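Local coordinates for putative hemin transport system, substrate-binding protein (Burkholderia cenocepacia J2315, PDB 5GIZ) that probably captures heme in the periplasm as the substrate-binding component of a bacterial hemin transport system and hands it on for uptake, at residues A[241-245]-A[246-250]; A[260-263]-A[264-268]. All coordinates share one frame; numbering follows the deposited sequence.

Interaction 1: A[241-245]-A[246-250]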
ATOM      1  N   VAL A 241      -3.122 -16.245   4.824  1.00 11.04           N
ATOM      2  CA  VAL A 241      -3.612 -14.990   5.385  1.00 11.04           C
ATOM      3  C   VAL A 241      -3.932 -14.042   4.241  1.00 11.04           C
ATOM      4  O   VAL A 241      -3.112 -13.855   3.344  1.00 10.69           O
ATOM      5  CB  VAL A 241      -2.552 -14.313   6.263  1.00 11.19           C
ATOM      6  CG1 VAL A 241      -2.953 -12.913   6.643  1.00 11.84           C
ATOM      7  CG2 VAL A 241      -2.348 -15.177   7.510  1.00 11.23           C
ATOM      8  N   SER A 242      -5.126 -13.474   4.277  1.00 11.44           N
ATOM      9  CA  SER A 242      -5.503 -12.430   3.313  1.00 11.75           C
ATOM     10  C   SER A 242      -5.664 -11.098   4.025  1.00 11.66           C
ATOM     11  O   SER A 242      -6.023 -11.071   5.206  1.00 12.11           O
ATOM     12  CB  SER A 242      -6.773 -12.835   2.552  1.00 12.32           C
ATOM     13  OG  SER A 242      -7.877 -13.014   3.393  1.00 13.36           O
ATOM     14  N   LEU A 243      -5.422 -10.012   3.293  1.00 11.27           N
ATOM     15  CA  LEU A 243      -5.742  -8.681   3.734  0.50 11.17           C
ATOM     16  C   LEU A 243      -6.002  -7.818   2.480  1.00 11.62           C
ATOM     17  O   LEU A 243      -5.442  -8.055   1.418  1.00 12.34           O
ATOM     18  CB  LEU A 243      -4.623  -8.119   4.655  0.50 11.06           C
ATOM     19  CG  LEU A 243      -4.961  -6.859   5.443  0.50 10.90           C
ATOM     20  CD1 LEU A 243      -6.070  -7.092   6.445  0.50 10.81           C
ATOM     21  CD2 LEU A 243      -3.743  -6.368   6.192  0.50 10.88           C
ATOM     22  N   ASP A 244      -6.802  -6.807   2.651  1.00 12.75           N
ATOM     23  CA  ASP A 244      -7.045  -5.842   1.579  1.00 13.18           C
ATOM     24  C   ASP A 244      -5.778  -5.214   1.058  1.00 12.32           C
ATOM     25  O   ASP A 244      -4.936  -4.826   1.860  1.00 11.63           O
ATOM     26  CB  ASP A 244      -7.963  -4.781   2.168  1.00 15.12           C
ATOM     27  CG  ASP A 244      -8.150  -3.627   1.312  1.00 16.33           C
ATOM     28  OD1 ASP A 244      -9.021  -3.675   0.376  1.00 18.77           O
ATOM     29  OD2 ASP A 244      -7.490  -2.627   1.534  1.00 13.73           O
ATOM     30  N   ALA A 245      -5.601  -5.126  -0.256  1.00 12.12           N
ATOM     31  CA  ALA A 245      -4.335  -4.705  -0.821  1.00 12.04           C
ATOM     32  C   ALA A 245      -3.944  -3.279  -0.397  1.00 11.45           C
ATOM     33  O   ALA A 245      -2.777  -3.046  -0.062  1.00 11.37           O
ATOM     34  CB  ALA A 245      -4.403  -4.722  -2.339  1.00 12.83           C
ATOM     35  N   LEU A 246      -4.848  -2.316  -0.479  1.00 11.06           N
ATOM     36  CA  LEU A 246      -4.493  -0.951  -0.130  1.00 11.12           C
ATOM     37  C   LEU A 246      -4.073  -0.821   1.337  1.00 10.76           C
ATOM     38  O   LEU A 246      -3.066  -0.204   1.659  1.00 10.35           O
ATOM     39  CB  LEU A 246      -5.599   0.025  -0.452  1.00 11.67           C
ATOM     40  CG  LEU A 246      -5.377   1.484   0.008  1.00 12.04           C
ATOM     41  CD1 LEU A 246      -4.190   2.086  -0.693  1.00 12.23           C
ATOM     42  CD2 LEU A 246      -6.649   2.260  -0.292  1.00 12.67           C
ATOM     43  N   PHE A 247      -4.807  -1.474   2.203  1.00 11.04           N
ATOM     44  CA  PHE A 247      -4.527  -1.455   3.625  1.00 11.21           C
ATOM     45  C   PHE A 247      -3.182  -2.118   3.887  1.00 11.03           C
ATOM     46  O   PHE A 247      -2.351  -1.583   4.612  1.00 10.59           O
ATOM     47  CB  PHE A 247      -5.664  -2.213   4.334  1.00 11.68           C
ATOM     48  CG  PHE A 247      -5.561  -2.326   5.833  1.00 12.69           C
ATOM     49  CD1 PHE A 247      -5.069  -1.321   6.620  1.00 13.17           C
ATOM     50  CD2 PHE A 247      -6.117  -3.389   6.443  1.00 15.25           C
ATOM     51  CE1 PHE A 247      -5.068  -1.410   7.983  1.00 12.97           C
ATOM     52  CE2 PHE A 247      -6.095  -3.495   7.829  1.00 15.19           C
ATOM     53  CZ  PHE A 247      -5.488  -2.507   8.581  1.00 14.06           C
ATOM     54  N   LEU A 248      -2.956  -3.289   3.305  1.00 10.75           N
ATOM     55  CA  LEU A 248      -1.707  -4.020   3.553  1.00 11.15           C
ATOM     56  C   LEU A 248      -0.497  -3.275   2.996  1.00 11.17           C
ATOM     57  O   LEU A 248       0.546  -3.139   3.674  1.00 10.72           O
ATOM     58  CB  LEU A 248      -1.813  -5.412   2.902  1.00 11.32           C
ATOM     59  CG  LEU A 248      -0.576  -6.299   2.963  1.00 12.12           C
ATOM     60  CD1 LEU A 248      -0.110  -6.601   4.366  1.00 11.91           C
ATOM     61  CD2 LEU A 248      -0.829  -7.581   2.164  1.00 12.03           C
ATOM     62  N   LEU A 249      -0.578  -2.817   1.743  1.00 11.10           N
ATOM     63  CA  LEU A 249       0.616  -2.431   0.966  1.00 11.83           C
ATOM     64  C   LEU A 249       0.779  -0.936   0.776  1.00 12.20           C
ATOM     65  O   LEU A 249       1.808  -0.514   0.225  1.00 12.33           O
ATOM     66  CB  LEU A 249       0.576  -3.084  -0.409  1.00 12.26           C
ATOM     67  CG  LEU A 249       0.522  -4.617  -0.454  1.00 13.29           C
ATOM     68  CD1 LEU A 249       0.185  -5.087  -1.867  1.00 13.89           C
ATOM     69  CD2 LEU A 249       1.802  -5.225   0.092  1.00 13.87           C
ATOM     70  N   GLY A 250      -0.213  -0.137   1.171  1.00 11.69           N
ATOM     71  CA  GLY A 250      -0.249   1.259   0.765  1.00 11.80           C
ATOM     72  C   GLY A 250       0.810   2.172   1.353  1.00 11.70           C
ATOM     73  O   GLY A 250       1.123   3.208   0.719  1.00 12.30           O
TER
HETATM   74  O   HOH W   1      -7.615  -2.674  -1.501  1.00 13.59           O
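Asp244 caps the short helix 245-249 by accepting a hydrogen bond from Phe247 N, 3.0 Å from Asp244 OD2, an N-cap at the point where strand 240-243 gives way to the helix. With CG anti to the backbone N (chi1 171°), the carboxylate swings toward the first turn; the amide meets OD2 on its anti side, 21° out of the carboxylate plane. The other oxygen works through solvent: a water donates to Asp244 OD1 at 2.5 Å and accepts from Leu246 N at 3.0 Å, so the cap serves two early amides. Ordinary helical bonds follow, Leu248 N to Asp244 O and Leu249 N to Ala245 O.

The apolar contacts come from Leu243, the last strand residue. In the conformer described, Leu243 CD1 lies 3.7 Å from Phe247 CD2, obliquely to the ring, and Leu243 CD2 lies 3.9 Å from Leu248 CB.

Leu246 lies close to Gly13 and Leu249 to Ala172, heme-binding residues in heme-bound structures of this protein; no heme is bound here. Strand 240-243 pairs with strand 206-210, Glu212 accepts from Ala245 N, and Phe247 packs on Ala258 of helix 255-269.

Interaction 2: A[260-263]-A[264-268]; sequences TTLH and RRLSD
Thr260 O accepts from Arg264 N at 2.9 Å, the first of five successive i to i+4 bonds between residues 260 and 268 of the α-helix 255-269, close to the C-terminal end of a periplasmic binding protein fold.

Thr261 repeats the pattern with Arg265 N, and the hydroxyls of both threonines turn back to the preceding turn, Thr260 OG1 to Pro256 O and Thr261 OG1 to Leu257 O. The methyl CG2 of Thr261 lies 3.6 Å from Arg265 NE, the two side chains running side by side in the same direction. The arginine is extended from CG to NE, which carries its guanidinium along to Ser242 O in strand 240-243. Arg264 instead bends at chi3 (-68°), and its NH1 comes back over the preceding turn to 3.9 Å from Thr261 OG1.

Leu262 and Leu266 meet one turn apart, Leu262 CD1 4.0 Å from Leu266 CG. Both leucines are buried against strand 206-210.

His263 sends NE2 to Arg142 O, which fixes the far end of its imidazole. Its carbonyl has two donors from one residue: Ser267 N and Ser267 OG reach His263 O from opposite faces of the carbonyl plane, the hydroxyl at 2.7 Å. That same OG sits over the centre of the His263 ring, 3.7 Å above its plane.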
ATOM      1  N   THR A 260       0.043  -3.994  12.885  1.00 10.87           N
ATOM      2  CA  THR A 260      -0.550  -4.714  13.990  1.00 11.76           C
ATOM      3  C   THR A 260      -1.457  -5.824  13.460  1.00 11.45           C
ATOM      4  O   THR A 260      -1.480  -6.938  14.000  1.00 11.46           O
ATOM      5  CB  THR A 260      -1.351  -3.732  14.855  1.00 13.09           C
ATOM      6  OG1 THR A 260      -0.453  -2.731  15.328  1.00 14.35           O
ATOM      7  CG2 THR A 260      -1.960  -4.417  16.045  1.00 13.89           C
ATOM      8  N   THR A 261      -2.212  -5.546  12.409  1.00 10.82           N
ATOM      9  CA  THR A 261      -3.146  -6.483  11.864  1.00 10.68           C
ATOM     10  C   THR A 261      -2.470  -7.627  11.180  1.00 10.60           C
ATOM     11  O   THR A 261      -2.830  -8.817  11.405  1.00 11.22           O
ATOM     12  CB  THR A 261      -4.091  -5.793  10.863  1.00 10.54           C
ATOM     13  OG1 THR A 261      -4.798  -4.727  11.551  1.00 11.30           O
ATOM     14  CG2 THR A 261      -5.138  -6.743  10.269  1.00 10.54           C
ATOM     15  N   LEU A 262      -1.442  -7.326  10.383  1.00  9.70           N
ATOM     16  CA  LEU A 262      -0.668  -8.413   9.796  1.00  9.91           C
ATOM     17  C   LEU A 262      -0.027  -9.331  10.874  1.00  9.92           C
ATOM     18  O   LEU A 262      -0.059 -10.540  10.787  1.00  9.36           O
ATOM     19  CB  LEU A 262       0.415  -7.836   8.909  1.00 10.24           C
ATOM     20  CG  LEU A 262       1.273  -8.906   8.209  1.00 10.44           C
ATOM     21  CD1 LEU A 262       0.411  -9.867   7.417  1.00 10.67           C
ATOM     22  CD2 LEU A 262       2.305  -8.231   7.324  1.00 10.71           C
ATOM     23  N   HIS A 263       0.546  -8.719  11.899  1.00 10.18           N
ATOM     24  CA  HIS A 263       1.168  -9.483  12.978  1.00 10.48           C
ATOM     25  C   HIS A 263       0.099 -10.357  13.707  1.00 10.19           C
ATOM     26  O   HIS A 263       0.343 -11.522  13.979  1.00  9.98           O
ATOM     27  CB  HIS A 263       1.824  -8.529  13.988  1.00 11.53           C
ATOM     28  CG  HIS A 263       2.362  -9.192  15.201  1.00 12.32           C
ATOM     29  ND1 HIS A 263       1.649  -9.211  16.374  1.00 13.35           N
ATOM     30  CD2 HIS A 263       3.538  -9.815  15.450  1.00 13.20           C
ATOM     31  CE1 HIS A 263       2.352  -9.853  17.295  1.00 13.66           C
ATOM     32  NE2 HIS A 263       3.524 -10.171  16.781  1.00 13.53           N
ATOM     33  N   ARG A 264      -1.098  -9.820  13.930  1.00 10.23           N
ATOM     34  CA  ARG A 264      -2.156 -10.601  14.568  1.00 10.42           C
ATOM     35  C   ARG A 264      -2.500 -11.781  13.684  1.00 10.06           C
ATOM     36  O   ARG A 264      -2.621 -12.905  14.158  1.00  9.67           O
ATOM     37  CB  ARG A 264      -3.458  -9.783  14.766  1.00 10.93           C
ATOM     38  CG  ARG A 264      -4.634 -10.527  15.350  1.00 12.14           C
ATOM     39  CD  ARG A 264      -6.002  -9.828  15.234  1.00 13.26           C
ATOM     40  NE  ARG A 264      -6.028  -8.653  16.077  1.00 13.91           N
ATOM     41  CZ  ARG A 264      -6.043  -7.412  15.643  1.00 15.06           C
ATOM     42  NH1 ARG A 264      -6.118  -7.138  14.369  1.00 15.20           N
ATOM     43  NH2 ARG A 264      -6.044  -6.405  16.521  1.00 16.03           N
ATOM     44  N   ARG A 265      -2.695 -11.518  12.405  1.00 10.02           N
ATOM     45  CA  ARG A 265      -3.097 -12.576  11.481  1.00 10.46           C
ATOM     46  C   ARG A 265      -2.070 -13.684  11.296  1.00 10.43           C
ATOM     47  O   ARG A 265      -2.370 -14.900  11.277  1.00 10.50           O
ATOM     48  CB  ARG A 265      -3.584 -12.039  10.128  1.00 10.84           C
ATOM     49  CG  ARG A 265      -4.813 -11.116  10.275  1.00 11.56           C
ATOM     50  CD  ARG A 265      -5.444 -10.772   8.930  1.00 12.14           C
ATOM     51  NE  ARG A 265      -6.552  -9.898   9.204  1.00 12.95           N
ATOM     52  CZ  ARG A 265      -7.556  -9.640   8.379  1.00 13.82           C
ATOM     53  NH1 ARG A 265      -7.628 -10.174   7.162  1.00 14.99           N
ATOM     54  NH2 ARG A 265      -8.502  -8.885   8.805  1.00 13.49           N
ATOM     55  N   LEU A 266      -0.820 -13.275  11.264  1.00 10.09           N
ATOM     56  CA  LEU A 266       0.250 -14.266  11.134  1.00 10.06           C
ATOM     57  C   LEU A 266       0.326 -15.064  12.447  1.00 10.09           C
ATOM     58  O   LEU A 266       0.548 -16.291  12.417  1.00 10.43           O
ATOM     59  CB  LEU A 266       1.586 -13.580  10.898  1.00 10.46           C
ATOM     60  CG  LEU A 266       1.788 -12.916   9.545  1.00 10.56           C
ATOM     61  CD1 LEU A 266       3.151 -12.288   9.490  1.00 10.94           C
ATOM     62  CD2 LEU A 266       1.730 -13.899   8.392  1.00 11.03           C
ATOM     63  N   SER A 267       0.146 -14.383  13.573  1.00 10.04           N
ATOM     64  CA  SER A 267       0.199 -15.005  14.888  1.00 10.24           C
ATOM     65  C   SER A 267      -0.924 -16.029  15.083  1.00  9.93           C
ATOM     66  O   SER A 267      -0.717 -17.145  15.629  1.00 10.49           O
ATOM     67  CB  SER A 267       0.182 -13.977  16.005  1.00 10.57           C
ATOM     68  OG  SER A 267       1.343 -13.173  15.903  1.00 10.82           O
ATOM     69  N   ASP A 268      -2.140 -15.669  14.642  1.00  9.89           N
ATOM     70  CA  ASP A 268      -3.249 -16.602  14.693  1.00 10.13           C
ATOM     71  C   ASP A 268      -2.935 -17.790  13.793  1.00  9.98           C
ATOM     72  O   ASP A 268      -3.167 -18.970  14.157  1.00 10.62           O
ATOM     73  CB  ASP A 268      -4.526 -15.901  14.189  1.00 10.26           C
ATOM     74  CG  ASP A 268      -5.207 -14.976  15.223  1.00 10.73           C
ATOM     75  OD1 ASP A 268      -4.800 -14.906  16.393  1.00 11.54           O
ATOM     76  OD2 ASP A 268      -6.201 -14.334  14.806  1.00 10.67           O
TER

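Both interactions are local and follow in series, neither nesting nor crossing: 241-250 is complete before 260-268 begins. Interaction 1 closes the turn from strand 240-243 into helix 245-249; interaction 2 closes no loop, joining successive turns within helix 255-269. The chain between them brings helix 255-269 back against strand 240-243, with the two centres 12 Å apart. There they touch: Arg265 NH1 lies 2.7 Å from Ser242 O, a probable hydrogen bond, Arg265 CB packs on Val241 CG1, and Phe247 CZ packs against Thr261 OG1. Together they join strand 240-243 at the sheet edge, helix 245-249 and the C-terminal helix.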